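PDB 1J1I: meta cleavage compound hydrolase from Janthinobacterium, which catalyses the hydrolytic cleavage of a carbon-carbon bond in the ring-opened meta-cleavage product of carbazole breakdown, releasing anthranilate. Local coordinates for residues T28-A33 with R67-D72; P60-H65 with A274-L279; T87-I92 with M202-E207. All blocks are in the same frame, centred on the assembly; numbering follows the deposited sequence.

Contact 1. Residues T28-A33 with R67-D72; sequences TRYLEA and RVIAMD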
loop_
_atom_site.group_PDB
_atom_site.type_symbol
_atom_site.label_atom_id
_atom_site.label_comp_id
_atom_site.label_asym_id
_atom_site.label_seq_id
_atom_site.Cartn_x
_atom_site.Cartn_y
_atom_site.Cartn_z
ATOM N N THR A 28 -5.021 -27.522 18.730
ATOM C CA THR A 28 -4.896 -26.115 18.376
ATOM C C THR A 28 -6.224 -25.379 18.423
ATOM O O THR A 28 -7.248 -25.894 17.977
ATOM C CB THR A 28 -4.296 -25.989 16.959
ATOM O OG1 THR A 28 -3.097 -26.769 16.888
ATOM C CG2 THR A 28 -3.971 -24.536 16.632
ATOM N N ARG A 29 -6.195 -24.171 18.973
ATOM C CA ARG A 29 -7.387 -23.346 19.082
ATOM C C ARG A 29 -7.404 -22.281 18.000
ATOM O O ARG A 29 -6.386 -21.641 17.730
ATOM C CB ARG A 29 -7.429 -22.660 20.451
ATOM C CG ARG A 29 -8.581 -21.676 20.633
ATOM C CD ARG A 29 -8.063 -20.257 20.798
ATOM N NE ARG A 29 -9.097 -19.356 21.295
ATOM C CZ ARG A 29 -8.859 -18.140 21.773
ATOM N NH1 ARG A 29 -7.618 -17.672 21.818
ATOM N NH2 ARG A 29 -9.862 -17.396 22.221
ATOM N N TYR A 30 -8.561 -22.096 17.377
ATOM C CA TYR A 30 -8.698 -21.071 16.359
ATOM C C TYR A 30 -10.060 -20.403 16.425
ATOM O O TYR A 30 -10.992 -20.920 17.043
ATOM C CB TYR A 30 -8.464 -21.640 14.948
ATOM C CG TYR A 30 -9.422 -22.719 14.481
ATOM C CD1 TYR A 30 -9.275 -24.045 14.897
ATOM C CD2 TYR A 30 -10.435 -22.429 13.562
ATOM C CE1 TYR A 30 -10.109 -25.060 14.401
ATOM C CE2 TYR A 30 -11.274 -23.430 13.064
ATOM C CZ TYR A 30 -11.101 -24.744 13.486
ATOM O OH TYR A 30 -11.909 -25.739 12.976
ATOM N N LEU A 31 -10.150 -19.235 15.804
ATOM C CA LEU A 31 -11.385 -18.471 15.733
ATOM C C LEU A 31 -11.808 -18.529 14.272
ATOM O O LEU A 31 -10.973 -18.399 13.377
ATOM C CB LEU A 31 -11.132 -17.018 16.145
ATOM C CG LEU A 31 -11.177 -16.600 17.618
ATOM C CD1 LEU A 31 -10.700 -17.707 18.530
ATOM C CD2 LEU A 31 -10.346 -15.341 17.784
ATOM N N GLU A 32 -13.095 -18.728 14.021
ATOM C CA GLU A 32 -13.568 -18.803 12.647
ATOM C C GLU A 32 -14.808 -17.962 12.387
ATOM O O GLU A 32 -15.691 -17.848 13.239
ATOM C CB GLU A 32 -13.836 -20.259 12.263
ATOM C CG GLU A 32 -14.553 -20.416 10.936
ATOM C CD GLU A 32 -14.624 -21.858 10.484
ATOM O OE1 GLU A 32 -14.616 -22.755 11.354
ATOM O OE2 GLU A 32 -14.702 -22.093 9.262
ATOM N N ALA A 33 -14.850 -17.378 11.192
ATOM C CA ALA A 33 -15.958 -16.539 10.752
ATOM C C ALA A 33 -15.891 -16.363 9.241
ATOM O O ALA A 33 -14.805 -16.313 8.661
ATOM C CB ALA A 33 -15.881 -15.175 11.427
ATOM N N ARG A 67 -13.293 -16.847 4.357
ATOM C CA ARG A 67 -13.441 -17.724 5.510
ATOM C C ARG A 67 -12.213 -17.368 6.345
ATOM O O ARG A 67 -11.089 -17.724 5.987
ATOM C CB ARG A 67 -13.371 -19.199 5.100
ATOM C CG ARG A 67 -13.551 -20.157 6.268
ATOM C CD ARG A 67 -13.309 -21.603 5.865
ATOM N NE ARG A 67 -13.402 -22.492 7.019
ATOM C CZ ARG A 67 -13.029 -23.767 7.019
ATOM N NH1 ARG A 67 -12.529 -24.317 5.920
ATOM N NH2 ARG A 67 -13.160 -24.491 8.121
ATOM N N VAL A 68 -12.428 -16.652 7.443
ATOM C CA VAL A 68 -11.335 -16.221 8.306
ATOM C C VAL A 68 -11.035 -17.216 9.423
ATOM O O VAL A 68 -11.928 -17.619 10.171
ATOM C CB VAL A 68 -11.645 -14.850 8.929
ATOM C CG1 VAL A 68 -10.475 -14.389 9.772
ATOM C CG2 VAL A 68 -11.959 -13.836 7.826
ATOM N N ILE A 69 -9.766 -17.591 9.536
ATOM C CA ILE A 69 -9.315 -18.551 10.541
ATOM C C ILE A 69 -8.131 -17.956 11.310
ATOM O O ILE A 69 -7.025 -17.858 10.776
ATOM C CB ILE A 69 -8.868 -19.873 9.859
ATOM C CG1 ILE A 69 -10.036 -20.488 9.070
ATOM C CG2 ILE A 69 -8.312 -20.843 10.896
ATOM C CD1 ILE A 69 -11.165 -21.072 9.918
ATOM N N ALA A 70 -8.375 -17.546 12.553
ATOM C CA ALA A 70 -7.338 -16.964 13.402
ATOM C C ALA A 70 -6.809 -18.065 14.321
ATOM O O ALA A 70 -7.494 -18.488 15.251
ATOM C CB ALA A 70 -7.916 -15.809 14.223
ATOM N N MET A 71 -5.583 -18.510 14.054
ATOM C CA MET A 71 -4.948 -19.605 14.796
ATOM C C MET A 71 -3.962 -19.194 15.886
ATOM O O MET A 71 -3.118 -18.333 15.667
ATOM C CB MET A 71 -4.212 -20.513 13.802
ATOM C CG MET A 71 -3.504 -21.728 14.413
ATOM S SD MET A 71 -2.124 -22.328 13.374
ATOM C CE MET A 71 -0.752 -21.374 14.086
ATOM N N ASP A 72 -4.066 -19.826 17.056
ATOM C CA ASP A 72 -3.122 -19.562 18.140
ATOM C C ASP A 72 -1.890 -20.415 17.862
ATOM O O ASP A 72 -2.003 -21.625 17.636
ATOM C CB ASP A 72 -3.704 -19.966 19.500
ATOM C CG ASP A 72 -4.614 -18.908 20.090
ATOM O OD1 ASP A 72 -4.824 -17.853 19.444
ATOM O OD2 ASP A 72 -5.119 -19.143 21.208
#

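Contact 2. Residues P60-H65 with A274-L279; sequences PILARH and ATLSFL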
loop_
_atom_site.group_PDB
_atom_site.type_symbol
_atom_site.label_atom_id
_atom_site.label_comp_id
_atom_site.label_asym_id
_atom_site.label_seq_id
_atom_site.Cartn_x
_atom_site.Cartn_y
_atom_site.Cartn_z
ATOM N N PRO A 60 -14.289 -9.476 11.595
ATOM C CA PRO A 60 -15.594 -9.126 11.017
ATOM C C PRO A 60 -15.487 -8.567 9.608
ATOM O O PRO A 60 -16.249 -8.933 8.715
ATOM C CB PRO A 60 -16.131 -8.080 11.997
ATOM C CG PRO A 60 -15.494 -8.489 13.300
ATOM C CD PRO A 60 -14.073 -8.693 12.821
ATOM N N ILE A 61 -14.532 -7.668 9.422
ATOM C CA ILE A 61 -14.333 -7.038 8.130
ATOM C C ILE A 61 -13.914 -8.050 7.070
ATOM O O ILE A 61 -14.503 -8.120 5.989
ATOM C CB ILE A 61 -13.266 -5.926 8.226
ATOM C CG1 ILE A 61 -13.679 -4.903 9.290
ATOM C CG2 ILE A 61 -13.097 -5.251 6.881
ATOM C CD1 ILE A 61 -12.609 -3.875 9.615
ATOM N N LEU A 62 -12.896 -8.843 7.380
ATOM C CA LEU A 62 -12.414 -9.833 6.431
ATOM C C LEU A 62 -13.462 -10.916 6.165
ATOM O O LEU A 62 -13.616 -11.380 5.035
ATOM C CB LEU A 62 -11.113 -10.461 6.946
ATOM C CG LEU A 62 -9.949 -9.481 7.130
ATOM C CD1 LEU A 62 -8.734 -10.215 7.668
ATOM C CD2 LEU A 62 -9.622 -8.814 5.798
ATOM N N ALA A 63 -14.192 -11.293 7.208
ATOM C CA ALA A 63 -15.209 -12.333 7.105
ATOM C C ALA A 63 -16.352 -11.998 6.144
ATOM O O ALA A 63 -17.155 -12.864 5.795
ATOM C CB ALA A 63 -15.763 -12.650 8.490
ATOM N N ARG A 64 -16.432 -10.745 5.715
ATOM C CA ARG A 64 -17.481 -10.360 4.781
ATOM C C ARG A 64 -17.155 -10.904 3.395
ATOM O O ARG A 64 -18.032 -10.997 2.534
ATOM C CB ARG A 64 -17.603 -8.835 4.705
ATOM C CG ARG A 64 -18.987 -8.311 5.046
ATOM C CD ARG A 64 -19.099 -7.930 6.512
ATOM N NE ARG A 64 -18.330 -6.725 6.816
ATOM C CZ ARG A 64 -18.339 -6.107 7.994
ATOM N NH1 ARG A 64 -19.079 -6.578 8.989
ATOM N NH2 ARG A 64 -17.608 -5.015 8.176
ATOM N N HIS A 65 -15.896 -11.282 3.184
ATOM C CA HIS A 65 -15.469 -11.775 1.879
ATOM C C HIS A 65 -14.693 -13.090 1.874
ATOM O O HIS A 65 -14.500 -13.679 0.813
ATOM C CB HIS A 65 -14.619 -10.702 1.194
ATOM C CG HIS A 65 -15.284 -9.364 1.119
ATOM N ND1 HIS A 65 -16.380 -9.121 0.319
ATOM C CD2 HIS A 65 -15.025 -8.202 1.765
ATOM C CE1 HIS A 65 -16.768 -7.868 0.478
ATOM N NE2 HIS A 65 -15.963 -7.288 1.349
ATOM N N ALA A 274 -6.784 -2.809 3.405
ATOM C CA ALA A 274 -5.573 -2.974 2.613
ATOM C C ALA A 274 -5.387 -4.459 2.301
ATOM O O ALA A 274 -4.941 -4.831 1.208
ATOM C CB ALA A 274 -4.368 -2.443 3.384
ATOM N N THR A 275 -5.734 -5.303 3.269
ATOM C CA THR A 275 -5.617 -6.748 3.100
ATOM C C THR A 275 -6.663 -7.256 2.109
ATOM O O THR A 275 -6.361 -8.092 1.258
ATOM C CB THR A 275 -5.793 -7.481 4.440
ATOM O OG1 THR A 275 -4.762 -7.069 5.346
ATOM C CG2 THR A 275 -5.715 -8.994 4.239
ATOM N N LEU A 276 -7.890 -6.754 2.219
ATOM C CA LEU A 276 -8.952 -7.165 1.307
ATOM C C LEU A 276 -8.562 -6.817 -0.122
ATOM O O LEU A 276 -8.719 -7.625 -1.033
ATOM C CB LEU A 276 -10.271 -6.463 1.652
ATOM C CG LEU A 276 -11.004 -6.951 2.900
ATOM C CD1 LEU A 276 -12.222 -6.074 3.162
ATOM C CD2 LEU A 276 -11.420 -8.401 2.708
ATOM N N SER A 277 -8.049 -5.607 -0.302
ATOM C CA SER A 277 -7.632 -5.129 -1.612
ATOM C C SER A 277 -6.535 -6.031 -2.184
ATOM O O SER A 277 -6.595 -6.442 -3.343
ATOM C CB SER A 277 -7.136 -3.681 -1.494
ATOM O OG SER A 277 -6.806 -3.131 -2.756
ATOM N N PHE A 278 -5.538 -6.346 -1.363
ATOM C CA PHE A 278 -4.440 -7.207 -1.795
ATOM C C PHE A 278 -4.953 -8.588 -2.211
ATOM O O PHE A 278 -4.626 -9.088 -3.289
ATOM C CB PHE A 278 -3.421 -7.357 -0.666
ATOM C CG PHE A 278 -2.310 -8.327 -0.972
ATOM C CD1 PHE A 278 -1.422 -8.087 -2.020
ATOM C CD2 PHE A 278 -2.141 -9.471 -0.201
ATOM C CE1 PHE A 278 -0.379 -8.977 -2.289
ATOM C CE2 PHE A 278 -1.100 -10.368 -0.462
ATOM C CZ PHE A 278 -0.218 -10.119 -1.507
ATOM N N LEU A 279 -5.766 -9.198 -1.356
ATOM C CA LEU A 279 -6.311 -10.520 -1.641
ATOM C C LEU A 279 -7.241 -10.559 -2.859
ATOM O O LEU A 279 -7.329 -11.582 -3.536
ATOM C CB LEU A 279 -7.050 -11.056 -0.411
ATOM C CG LEU A 279 -6.180 -11.271 0.829
ATOM C CD1 LEU A 279 -7.054 -11.702 1.998
ATOM C CD2 LEU A 279 -5.112 -12.319 0.532
#

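Contact 3. Residues T87-I92 with M202-E207; sequences TQDRRI and MQWIRE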
loop_
_atom_site.group_PDB
_atom_site.type_symbol
_atom_site.label_atom_id
_atom_site.label_comp_id
_atom_site.label_asym_id
_atom_site.label_seq_id
_atom_site.Cartn_x
_atom_site.Cartn_y
_atom_site.Cartn_z
ATOM N N THR A 87 11.271 -24.007 19.227
ATOM C CA THR A 87 12.107 -23.401 18.192
ATOM C C THR A 87 11.225 -22.810 17.094
ATOM O O THR A 87 10.040 -23.130 17.004
ATOM C CB THR A 87 13.025 -24.447 17.540
ATOM O OG1 THR A 87 12.231 -25.366 16.778
ATOM C CG2 THR A 87 13.794 -25.219 18.606
ATOM N N GLN A 88 11.803 -21.950 16.260
ATOM C CA GLN A 88 11.044 -21.356 15.163
ATOM C C GLN A 88 10.647 -22.491 14.225
ATOM O O GLN A 88 9.567 -22.486 13.641
ATOM C CB GLN A 88 11.900 -20.319 14.431
ATOM C CG GLN A 88 11.211 -19.645 13.245
ATOM C CD GLN A 88 9.857 -19.055 13.598
ATOM O OE1 GLN A 88 9.598 -18.692 14.746
ATOM N NE2 GLN A 88 8.988 -18.942 12.601
ATOM N N ASP A 89 11.523 -23.482 14.108
ATOM C CA ASP A 89 11.259 -24.634 13.260
ATOM C C ASP A 89 9.980 -25.342 13.722
ATOM O O ASP A 89 9.166 -25.777 12.904
ATOM C CB ASP A 89 12.439 -25.600 13.331
ATOM C CG ASP A 89 13.772 -24.907 13.108
ATOM O OD1 ASP A 89 14.087 -23.930 13.840
ATOM O OD2 ASP A 89 14.509 -25.347 12.200
ATOM N N ARG A 90 9.806 -25.436 15.036
ATOM C CA ARG A 90 8.638 -26.094 15.617
ATOM C C ARG A 90 7.345 -25.317 15.340
ATOM O O ARG A 90 6.297 -25.917 15.092
ATOM C CB ARG A 90 8.843 -26.275 17.124
ATOM C CG ARG A 90 8.087 -27.444 17.726
ATOM C CD ARG A 90 8.363 -28.735 16.964
ATOM N NE ARG A 90 7.856 -29.905 17.670
ATOM C CZ ARG A 90 8.419 -30.416 18.761
ATOM N NH1 ARG A 90 9.512 -29.860 19.268
ATOM N NH2 ARG A 90 7.889 -31.482 19.345
ATOM N N ARG A 91 7.409 -23.988 15.379
ATOM C CA ARG A 91 6.224 -23.183 15.092
ATOM C C ARG A 91 5.850 -23.307 13.614
ATOM O O ARG A 91 4.668 -23.345 13.263
ATOM C CB ARG A 91 6.457 -21.709 15.445
ATOM C CG ARG A 91 6.292 -21.371 16.926
ATOM C CD ARG A 91 6.482 -19.871 17.171
ATOM N NE ARG A 91 7.872 -19.468 16.969
ATOM C CZ ARG A 91 8.836 -19.627 17.872
ATOM N NH1 ARG A 91 8.562 -20.176 19.048
ATOM N NH2 ARG A 91 10.078 -19.253 17.594
ATOM N N ILE A 92 6.855 -23.367 12.749
ATOM C CA ILE A 92 6.601 -23.509 11.317
ATOM C C ILE A 92 5.908 -24.845 11.057
ATOM O O ILE A 92 4.898 -24.907 10.348
ATOM C CB ILE A 92 7.917 -23.444 10.506
ATOM C CG1 ILE A 92 8.493 -22.023 10.582
ATOM C CG2 ILE A 92 7.661 -23.854 9.050
ATOM C CD1 ILE A 92 9.883 -21.883 9.992
ATOM N N MET A 202 10.782 -17.482 24.530
ATOM C CA MET A 202 11.734 -16.372 24.546
ATOM C C MET A 202 13.167 -16.821 24.804
ATOM O O MET A 202 14.117 -16.206 24.317
ATOM C CB MET A 202 11.325 -15.330 25.592
ATOM C CG MET A 202 9.993 -14.657 25.300
ATOM S SD MET A 202 9.863 -14.149 23.565
ATOM C CE MET A 202 11.110 -12.875 23.483
ATOM N N GLN A 203 13.321 -17.898 25.566
ATOM C CA GLN A 203 14.643 -18.423 25.883
ATOM C C GLN A 203 15.362 -18.868 24.615
ATOM O O GLN A 203 16.522 -18.518 24.395
ATOM C CB GLN A 203 14.526 -19.608 26.844
ATOM C CG GLN A 203 15.865 -20.141 27.327
ATOM C CD GLN A 203 15.717 -21.378 28.186
ATOM O OE1 GLN A 203 14.794 -21.475 28.993
ATOM N NE2 GLN A 203 16.635 -22.328 28.029
ATOM N N TRP A 204 14.672 -19.641 23.780
ATOM C CA TRP A 204 15.270 -20.116 22.539
ATOM C C TRP A 204 15.658 -18.942 21.646
ATOM O O TRP A 204 16.747 -18.912 21.085
ATOM C CB TRP A 204 14.298 -21.018 21.776
ATOM C CG TRP A 204 14.899 -21.558 20.524
ATOM C CD1 TRP A 204 15.722 -22.649 20.410
ATOM C CD2 TRP A 204 14.796 -20.995 19.211
ATOM N NE1 TRP A 204 16.132 -22.796 19.108
ATOM C CE2 TRP A 204 15.578 -21.792 18.346
ATOM C CE3 TRP A 204 14.116 -19.889 18.676
ATOM C CZ2 TRP A 204 15.703 -21.527 16.977
ATOM C CZ3 TRP A 204 14.239 -19.618 17.310
ATOM C CH2 TRP A 204 15.025 -20.435 16.479
ATOM N N ILE A 205 14.753 -17.981 21.503
ATOM C CA ILE A 205 15.018 -16.811 20.674
ATOM C C ILE A 205 16.256 -16.087 21.213
ATOM O O ILE A 205 17.161 -15.726 20.466
ATOM C CB ILE A 205 13.803 -15.858 20.688
ATOM C CG1 ILE A 205 12.637 -16.507 19.935
ATOM C CG2 ILE A 205 14.172 -14.522 20.070
ATOM C CD1 ILE A 205 11.350 -15.722 20.001
ATOM N N ARG A 206 16.281 -15.907 22.525
ATOM C CA ARG A 206 17.375 -15.233 23.217
ATOM C C ARG A 206 18.712 -15.921 22.933
ATOM O O ARG A 206 19.729 -15.262 22.690
ATOM C CB ARG A 206 17.091 -15.251 24.721
ATOM C CG ARG A 206 17.350 -13.957 25.466
ATOM C CD ARG A 206 18.822 -13.614 25.533
ATOM N NE ARG A 206 19.123 -12.802 26.710
ATOM C CZ ARG A 206 19.201 -13.280 27.951
ATOM N NH1 ARG A 206 19.003 -14.571 28.182
ATOM N NH2 ARG A 206 19.481 -12.467 28.963
ATOM N N GLU A 207 18.698 -17.251 22.960
ATOM C CA GLU A 207 19.895 -18.049 22.729
ATOM C C GLU A 207 20.369 -18.047 21.279
ATOM O O GLU A 207 21.483 -18.488 20.984
ATOM C CB GLU A 207 19.658 -19.484 23.223
ATOM C CG GLU A 207 19.463 -19.549 24.738
ATOM C CD GLU A 207 19.023 -20.913 25.249
ATOM O OE1 GLU A 207 18.889 -21.053 26.483
ATOM O OE2 GLU A 207 18.804 -21.836 24.431
#

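Contact 1. Residues T28-A33 with R67-D72
Leu-31 and Ala-70 exchange two backbone hydrogen bonds at the middle of an antiparallel strand pair, part of the eight-stranded mixed sheet of the alpha/beta-hydrolase fold. Strand 26-33 is the second strand across that sheet, and strand 67-71 is the neighbour that leads into its parallel part. Leu-31 N reaches Ala-70 O at 2.8 Å, and the CB atoms of the same two residues lie 3.9 Å apart on the face that helix 59-62 covers.

On the other face, Ile-69 CG2 lies 3.8 Å from Tyr-30 CD2, the two side chains running alongside each other in the same direction, and helix 88-101 closes over them through Phe-98, whose ring meets that of Tyr-30 edge-to-face. At the buried Asp-72 end, a salt bridge joins Arg-29 NH1 to Asp-72 OD2 over 3.0 Å. The oxygen lies in the guanidinium plane, but the planes of the two groups stand 71° apart, and one nitrogen, NH1, makes the bond. Glu-18 and Glu-50 also pair with the Arg-29 guanidinium, and Ser-51 bonds to Asp-72 OD1, which together probably keep both charges in place.

Toward Ala-33 and Arg-67 the pair becomes partly exposed, and side-chain polar contact there rests on Glu-32. Its chain, CG anti to the backbone N (chi1 170°) and extended beyond, lies alongside Ile-69, whose CD1 sits 3.6 Å from Glu-32 CD. Asn-103 holds Arg-67 NH2 from outside the pair. Glu-32 OE2 takes Arg-67 NE at 2.6 Å on its anti side, 33° out of the carboxylate plane, with only a weak second bond from Arg-67 NH2.

Contact 2. Residues P60-H65 with A274-L279
Leu-276 of helix 268-281 packs against Ile-61, Leu-62 and His-65, and its side chain carries most of the contact. CB leaves the helix toward the 60-65 segment, with CG anti to the carbonyl carbon (chi1 -74°), which carries the branch point out over Leu-62. CG itself lies 3.7 Å from Leu-62 CD2. Beyond it the two methyls part. Leu-276 CD1 meets Ile-61 CG2 at 3.9 Å, the two side chains crossing at about a right angle, and also comes within 3.8 Å of His-65 CD2. Leu-276 CD2 packs more closely, 3.6 Å from Leu-62 CD2 and 3.7 Å from His-65 CD2, so that one ring carbon of the histidine touches both methyls of the leucine.

Within the alpha/beta-hydrolase fold, this contact joins the C-terminal helix to the short helix 59-62 that precedes strand 67-71, two elements packed against the central sheet. Leu-62 faces two ways in this arrangement: it touches Val-68 of that strand, while its CD2 extends to the long helix and approaches Thr-275 CG2 at 4.2 Å. Thr-275 meets the contact through this methyl, while its OG1 is bonded to Phe-271 O one turn back along its own helix.

Within segment 60-65, a backbone bond joins His-65 N to Leu-62 O at 2.9 Å, and the exposed His-65 side chain crosses that of Leu-276 at about a right angle. Tyr-66, the next residue in the chain, touches Leu-276 as well as Leu-279, and Ile-61 continues along helix 268-281 to Glu-269, Ala-272 and Asn-273.

Contact 3. Residues T87-I92 with M202-E207
Gln-88 OE1 receives two hydrogen bonds from one guanidinium, and the Arg-91 side chain so held comes up to Trp-204 of helix 192-208. Arg-91 NE and Arg-91 NH2 each lie 2.9 Å from that oxygen, a side-on grip in which the acceptor stays in the guanidinium plane while NE sits above the amide carbonyl plane, 37° out of it. Gln-88 NE2 is bonded to Thr-119 and Tyr-213, so both ends of its amide are held and its rotation is probably fixed. Arg-91 NH2 then approaches Trp-204 CZ3 at 4.2 Å, with the guanidinium turned 64° from the indole; it neither stacks on the ring nor bonds to it.

One face of the indole is instead covered by Thr-87 and the first residue of helix 88-101. Thr-87 CG2 makes a CH-pi contact 3.8 Å from the centroid of the five-membered ring, with Thr-87 CA over the middle of the indole and the backbone N of Gln-88 over the rim of the six-membered ring near CH2, 3.5 Å from Trp-204 CZ3. Gln-88 CB lies beyond the ring's outer rim, 3.7 Å from Trp-204 CH2. Thr-87 is the N-cap of its helix: with OG1 set between the backbone N and the carbonyl carbon (chi1 68°), that oxygen accepts from Arg-90 N at 3.0 Å, while the methyl is turned onto the tryptophan.

Trp-204 comes from helix 192-208, one of the helices inserted between strands 131-137 and 225-230, where this fold carries its cap; its neighbour Ile-205 and Arg-91 both touch Met-115 of helix 114-126, the helix that begins at Ser-114, the probable nucleophile.

Contacts 1 and 2 adjoin, with centres about 15 Å apart: Val-68 of strand 67-71 packs against Leu-62 and Ala-63, so the antiparallel pair 26-33/67-71 packs on helix 59-62, which in turn meets helix 268-281. Contact 3 lies about 22 Å from contact 1 and about 31 Å from contact 2, centre to centre, and on the opposite side of the chain's centre from contact 2. Along the chain, contacts 1 and 2 interlock, contact 3 follows contact 1, and contact 2 encloses contact 3. Contact 1 thus lies within the sheet and contact 2 beside it, while contact 3 joins core helix 88-101 to helix 192-208, where the side chain of Ile-205 lies about 10 Å from that of Ser-114.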